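Local coordinates for cation efflux system protein cusF (Escherichia coli, PDB 3E6Z) that binds a single copper ion in the periplasm and acts as a metallochaperone in a cation efflux system that mediates resistance to copper and silver, at residues G12-I17 with K22-H27. The protein carries 1 engineered substitution. Numbering follows the deposited sequence.
With ACT (acetate ion), chain C.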
ATOM      1  N   GLY A  12       1.924  -7.568   0.132  1.00 10.65           N
ATOM      2  CA  GLY A  12       3.371  -7.356   0.276  1.00 11.21           C
ATOM      3  C   GLY A  12       3.817  -7.625   1.713  1.00 10.68           C
ATOM      4  O   GLY A  12       3.049  -8.186   2.461  1.00 11.94           O
ATOM      5  N   VAL A  13       5.021  -7.137   1.959  1.00 10.43           N
ATOM      6  CA  VAL A  13       5.602  -7.302   3.308  1.00  9.80           C
ATOM      7  C   VAL A  13       5.994  -5.877   3.788  1.00 10.40           C
ATOM      8  O   VAL A  13       6.665  -5.124   3.087  1.00 10.82           O
ATOM      9  CB  VAL A  13       6.860  -8.197   3.283  1.00 10.51           C
ATOM     10  CG1 VAL A  13       7.530  -8.219   4.706  1.00 11.90           C
ATOM     11  CG2 VAL A  13       6.410  -9.643   2.872  1.00 11.76           C
ATOM     12  N   VAL A  14       5.611  -5.563   5.006  1.00  9.81           N
ATOM     13  CA  VAL A  14       5.911  -4.271   5.628  1.00 10.00           C
ATOM     14  C   VAL A  14       7.440  -4.244   5.959  1.00  9.58           C
ATOM     15  O   VAL A  14       7.947  -5.138   6.685  1.00 10.43           O
ATOM     16  CB  VAL A  14       5.142  -4.037   6.869  1.00 10.16           C
ATOM     17  CG1 VAL A  14       5.539  -2.744   7.575  1.00 10.29           C
ATOM     18  CG2 VAL A  14       3.610  -4.090   6.545  1.00 10.80           C
ATOM     19  N   LYS A  15       8.165  -3.213   5.500  1.00 10.20           N
ATOM     20  CA  LYS A  15       9.554  -3.113   5.847  0.60 10.84           C
ATOM     21  C   LYS A  15       9.868  -1.971   6.773  1.00 10.94           C
ATOM     22  O   LYS A  15      10.844  -2.057   7.512  1.00 12.19           O
ATOM     23  CB  LYS A  15      10.298  -3.113   4.554  0.60 11.20           C
ATOM     24  CG  LYS A  15      10.123  -4.381   3.733  0.60 11.17           C
ATOM     25  CD  LYS A  15      10.670  -5.592   4.422  0.60 11.20           C
ATOM     26  CE  LYS A  15      12.201  -5.525   4.738  0.60 11.45           C
ATOM     27  NZ  LYS A  15      12.664  -6.772   5.392  0.60 11.62           N
ATOM     28  N   GLY A  16       9.009  -0.933   6.841  1.00 10.55           N
ATOM     29  CA  GLY A  16       9.189   0.132   7.763  1.00 11.05           C
ATOM     30  C   GLY A  16       7.849   0.818   8.070  1.00 10.81           C
ATOM     31  O   GLY A  16       6.986   0.887   7.139  1.00 10.87           O
ATOM     32  N   ILE A  17       7.721   1.344   9.266  1.00 11.01           N
ATOM     33  CA  ILE A  17       6.543   2.109   9.672  1.00 11.68           C
ATOM     34  C   ILE A  17       7.021   3.329  10.363  1.00 12.02           C
ATOM     35  O   ILE A  17       7.673   3.256  11.416  1.00 13.23           O
ATOM     36  CB  ILE A  17       5.582   1.306  10.585  1.00 12.43           C
ATOM     37  CG1 ILE A  17       5.095   0.041   9.873  1.00 12.59           C
ATOM     38  CG2 ILE A  17       4.405   2.209  11.006  1.00 13.06           C
ATOM     39  CD1 ILE A  17       4.506  -0.971  10.859  1.00 13.57           C
ATOM     40  N   LYS A  22       4.033   9.489   8.780  1.00 13.89           N
ATOM     41  CA  LYS A  22       2.801   8.784   8.320  1.00 12.92           C
ATOM     42  C   LYS A  22       3.099   8.011   7.008  1.00 11.74           C
ATOM     43  O   LYS A  22       2.342   8.057   6.052  1.00 12.24           O
ATOM     44  CB  LYS A  22       1.610   9.734   8.136  1.00 14.19           C
ATOM     45  CG  LYS A  22       1.236  10.517   9.435  1.00 15.76           C
ATOM     46  CD  LYS A  22       0.773   9.642  10.598  1.00 17.47           C
ATOM     47  CE  LYS A  22       0.212  10.318  11.830  1.00 17.84           C
ATOM     48  NZ  LYS A  22       1.182  11.178  12.536  1.00 19.04           N
ATOM     49  N   LYS A  23       4.229   7.236   7.028  1.00 11.23           N
ATOM     50  CA  LYS A  23       4.691   6.520   5.854  1.00 11.15           C
ATOM     51  C   LYS A  23       4.918   5.037   6.232  1.00 10.38           C
ATOM     52  O   LYS A  23       5.630   4.756   7.200  1.00 12.21           O
ATOM     53  CB  LYS A  23       5.974   7.111   5.296  1.00 11.69           C
ATOM     54  CG  LYS A  23       5.887   8.551   4.830  1.00 11.75           C
ATOM     55  CD  LYS A  23       5.075   8.763   3.569  1.00 11.67           C
ATOM     56  CE  LYS A  23       4.959  10.238   3.293  1.00 11.61           C
ATOM     57  NZ  LYS A  23       4.368  10.518   1.920  1.00 11.94           N
ATOM     58  N   ILE A  24       4.364   4.165   5.453  1.00  9.70           N
ATOM     59  CA  ILE A  24       4.615   2.721   5.588  1.00  9.50           C
ATOM     60  C   ILE A  24       5.372   2.341   4.325  1.00  9.79           C
ATOM     61  O   ILE A  24       4.876   2.487   3.195  1.00 11.33           O
ATOM     62  CB  ILE A  24       3.320   1.939   5.667  1.00  9.98           C
ATOM     63  CG1 ILE A  24       2.455   2.425   6.853  1.00 10.35           C
ATOM     64  CG2 ILE A  24       3.670   0.382   5.898  1.00 10.25           C
ATOM     65  CD1 ILE A  24       1.207   1.757   6.955  1.00 10.86           C
ATOM     66  N   THR A  25       6.624   1.803   4.497  1.00 10.23           N
ATOM     67  CA  THR A  25       7.409   1.323   3.396  1.00 10.77           C
ATOM     68  C   THR A  25       7.092  -0.197   3.218  1.00 10.68           C
ATOM     69  O   THR A  25       7.248  -0.961   4.201  1.00 11.63           O
ATOM     70  CB  THR A  25       8.902   1.553   3.665  1.00 11.80           C
ATOM     71  OG1 THR A  25       9.097   2.959   3.824  1.00 13.29           O
ATOM     72  CG2 THR A  25       9.785   1.083   2.574  1.00 12.92           C
ATOM     73  N   ILE A  26       6.608  -0.555   2.045  1.00  9.95           N
ATOM     74  CA  ILE A  26       6.142  -1.917   1.753  1.00  9.99           C
ATOM     75  C   ILE A  26       6.838  -2.435   0.555  1.00 10.10           C
ATOM     76  O   ILE A  26       6.921  -1.754  -0.501  1.00 10.52           O
ATOM     77  CB  ILE A  26       4.592  -1.966   1.514  1.00  9.73           C
ATOM     78  CG1 ILE A  26       3.884  -1.377   2.720  1.00  9.52           C
ATOM     79  CG2 ILE A  26       4.125  -3.432   1.176  1.00 10.45           C
ATOM     80  CD1 ILE A  26       2.304  -1.283   2.529  1.00 10.26           C
ATOM     81  N   HIS A  27       7.341  -3.723   0.658  1.00 10.33           N
ATOM     82  CA  HIS A  27       7.849  -4.373  -0.533  1.00 10.23           C
ATOM     83  C   HIS A  27       6.698  -5.245  -1.071  1.00 10.82           C
ATOM     84  O   HIS A  27       6.269  -6.250  -0.471  1.00 11.15           O
ATOM     85  CB  HIS A  27       9.072  -5.235  -0.166  1.00 10.72           C
ATOM     86  CG  HIS A  27       9.688  -5.827  -1.390  1.00 10.66           C
ATOM     87  ND1 HIS A  27      10.261  -5.021  -2.325  1.00 11.80           N
ATOM     88  CD2 HIS A  27       9.756  -7.128  -1.837  1.00 10.94           C
ATOM     89  CE1 HIS A  27      10.679  -5.809  -3.313  1.00 11.89           C
ATOM     90  NE2 HIS A  27      10.377  -7.077  -3.052  1.00 11.62           N
TER
HETATM   91  C   ACT C  89       6.263   8.993  -1.043  1.00 12.98           C
HETATM   92  O   ACT C  89       5.303   9.108  -0.316  1.00 13.26           O
HETATM   93  OXT ACT C  89       7.412   9.454  -0.689  1.00 14.48           O
HETATM   94  CH3 ACT C  89       6.094   8.294  -2.318  1.00 14.07           C
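Val13 and His27 form a hydrogen-bonded antiparallel pair: Val13 N reaches His27 O at 2.9 Å, and His27 N returns the bond to Val13 O. Further along, Thr25 O serves two donors, Lys15 N at 2.8 Å and Gly16 N at a longer 3.2 Å, while Thr25 N gives its hydrogen to Gly16 O. Two residues thus face one, a classic beta bulge, made where Lys15 leaves the extended conformation (psi -22°). It shifts the register by one within the hairpin of strands 8-18 and 23-28, part of the OB-fold beta-barrel.

Apolar contacts lie on the face carrying Val14, Ile17, Ile24 and Ile26, where branched residues suit both an extended backbone and a barrel interior. Ile24 CG2, anti to its own nitrogen, lies 4.0 Å from Val14 CG1 and 4.2 Å from Ile17 CG1; Leu73 and Ile54 pack on Ile24.

On the face of Val13 and Thr25, His27 CB lies 4.1 Å from CG of Lys15, whose chain runs the same way. The imidazole hydrogen-bonds Thr40 through ND1, and the His27 side chain is about 8 Å from the bound copper. Lys23 NZ bonds Thr44 and, at 2.8 Å, O of an acetate that Arg42 also binds.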